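Local coordinates for flagellar basal body rod modification protein (Helicobacter pylori 26695, PDB 4ZZF) that is probably required for flagellar hook formation, perhaps as a scaffolding protein, the crystallised piece being a truncated form that contains its Ig-like domain, at residues V116-K120 with G121-L125. Sequence-based numbering, arbitrary orientation.
Sequences VIFDK and GKPML
Phe118 meets Pro123 through the CE1 corner of its ring, which lies 3.8 Å from Pro123 CG; the two side chains meet at a slant. With CG beside the backbone N (chi1 -72°), the phenyl leans across toward the partner strand, and Gly121 O meets its edge at CD1, 3.8 Å away and in the ring plane. Farther along the same face, Val116 and Leu125 run side by side, with Val116 CG2 4.0 Å from Leu125 CD2. The reverse face carries Ile117, Met124, Asp119 and Lys122; here Ile117 and Met124 meet directly, CB to CB at 4.3 Å, and Met124 CG also reaches diagonally to Asp119 CB, 3.9 Å away.

Four backbone hydrogen bonds set this register, in two reciprocal pairs: Ile117 with Met124 and Asp119 with Lys122. Met124 N approaches Ile117 O almost head-on at 2.7 Å (C=O...N angle 162°). At the turn the geometry departs from this: Lys122 N lies 2.7 Å from Asp119 O, above its carbonyl plane, with a C=O...N angle of 95°. Lys120 and Gly121 form the two-residue loop of this beta hairpin, and the peptide joining them is modelled cis. Lys120 folds back on Asp119 in a salt bridge whose modelled length is doubtfully short.

Beyond the hairpin, Leu125 is joined by a backbone hydrogen bond to Leu132 of the sheet's third strand (130-133), while Val116 and Ile117 pair antiparallel with a strand of the second subunit, where Phe118 packs on Phe140 of that chain. Pro123 occupies a non-hydrogen-bonded site, so its missing N-H costs this strand pair nothing: polar backbone groups fix the register, while one face is apolar and the other mixes Ile117 and Met124 with charged Asp119 and Lys122.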
loop_
_atom_site.group_PDB
_atom_site.type_symbol
_atom_site.label_atom_id
_atom_site.label_comp_id
_atom_site.label_asym_id
_atom_site.label_seq_id
_atom_site.Cartn_x
_atom_site.Cartn_y
_atom_site.Cartn_z
ATOM N N VAL A 116 -6.979 1.450 11.146
ATOM C CA VAL A 116 -6.616 2.786 11.595
ATOM C C VAL A 116 -7.895 3.533 11.912
ATOM O O VAL A 116 -8.806 3.580 11.095
ATOM C CB VAL A 116 -5.794 3.557 10.544
ATOM C CG1 VAL A 116 -5.759 5.051 10.870
ATOM C CG2 VAL A 116 -4.395 3.001 10.468
ATOM N N ILE A 117 -7.961 4.093 13.112
ATOM C CA ILE A 117 -9.130 4.817 13.571
ATOM C C ILE A 117 -8.822 6.291 13.691
ATOM O O ILE A 117 -7.788 6.664 14.241
ATOM C CB ILE A 117 -9.595 4.323 14.940
ATOM C CG1 ILE A 117 -9.977 2.854 14.875
ATOM C CG2 ILE A 117 -10.759 5.168 15.449
ATOM C CD1 ILE A 117 -10.251 2.278 16.231
ATOM N N PHE A 118 -9.710 7.139 13.192
ATOM C CA PHE A 118 -9.482 8.568 13.349
ATOM C C PHE A 118 -10.300 9.124 14.491
ATOM O O PHE A 118 -11.528 9.130 14.478
ATOM C CB PHE A 118 -9.735 9.297 12.042
ATOM C CG PHE A 118 -8.671 9.028 11.043
ATOM C CD1 PHE A 118 -7.496 9.756 11.067
ATOM C CD2 PHE A 118 -8.794 7.980 10.145
ATOM C CE1 PHE A 118 -6.481 9.485 10.175
ATOM C CE2 PHE A 118 -7.784 7.693 9.249
ATOM C CZ PHE A 118 -6.622 8.447 9.261
ATOM N N ASP A 119 -9.556 9.546 15.507
ATOM C CA ASP A 119 -10.099 10.064 16.738
ATOM C C ASP A 119 -10.029 11.590 16.749
ATOM O O ASP A 119 -9.154 12.180 17.383
ATOM C CB ASP A 119 -9.345 9.479 17.931
ATOM C CG ASP A 119 -10.103 9.630 19.230
ATOM O OD1 ASP A 119 -11.178 9.008 19.358
ATOM O OD2 ASP A 119 -9.627 10.369 20.122
ATOM N N LYS A 120 -10.957 12.204 16.015
ATOM C CA LYS A 120 -11.263 13.637 16.096
ATOM C C LYS A 120 -10.069 14.606 16.103
ATOM O O LYS A 120 -9.878 15.331 17.088
ATOM C CB LYS A 120 -12.116 13.929 17.353
ATOM C CG LYS A 120 -13.268 12.943 17.657
ATOM C CD LYS A 120 -12.799 11.633 18.300
ATOM C CE LYS A 120 -13.947 10.710 18.652
ATOM N NZ LYS A 120 -13.493 9.310 18.972
ATOM N N GLY A 121 -9.247 14.633 15.050
ATOM C CA GLY A 121 -9.229 13.660 13.975
ATOM C C GLY A 121 -7.855 13.016 14.043
ATOM O O GLY A 121 -7.125 12.953 13.051
ATOM N N LYS A 122 -7.504 12.559 15.244
ATOM C CA LYS A 122 -6.187 11.991 15.534
ATOM C C LYS A 122 -6.093 10.496 15.203
ATOM O O LYS A 122 -6.930 9.695 15.634
ATOM C CB LYS A 122 -5.835 12.212 17.010
ATOM C CG LYS A 122 -5.756 13.676 17.407
ATOM C CD LYS A 122 -4.520 14.346 16.808
ATOM C CE LYS A 122 -4.142 15.601 17.587
ATOM N NZ LYS A 122 -4.796 15.653 18.932
ATOM N N PRO A 123 -5.063 10.113 14.442
ATOM C CA PRO A 123 -4.953 8.714 14.024
ATOM C C PRO A 123 -4.572 7.783 15.182
ATOM O O PRO A 123 -3.658 8.078 15.955
ATOM C CB PRO A 123 -3.848 8.748 12.951
ATOM C CG PRO A 123 -3.640 10.195 12.618
ATOM C CD PRO A 123 -4.000 10.947 13.866
ATOM N N MET A 124 -5.306 6.678 15.287
ATOM C CA MET A 124 -5.018 5.596 16.221
ATOM C C MET A 124 -4.828 4.277 15.472
ATOM O O MET A 124 -5.462 4.037 14.445
ATOM C CB MET A 124 -6.154 5.439 17.238
ATOM C CG MET A 124 -6.637 6.743 17.829
ATOM S SD MET A 124 -5.447 7.422 18.991
ATOM C CE MET A 124 -5.737 6.336 20.382
ATOM N N LEU A 125 -3.974 3.412 16.003
ATOM C CA LEU A 125 -3.806 2.076 15.454
ATOM C C LEU A 125 -4.596 1.060 16.262
ATOM O O LEU A 125 -4.455 0.995 17.485
ATOM C CB LEU A 125 -2.338 1.682 15.455
ATOM C CG LEU A 125 -1.334 2.589 14.770
ATOM C CD1 LEU A 125 0.081 2.076 15.081
ATOM C CD2 LEU A 125 -1.611 2.589 13.269
#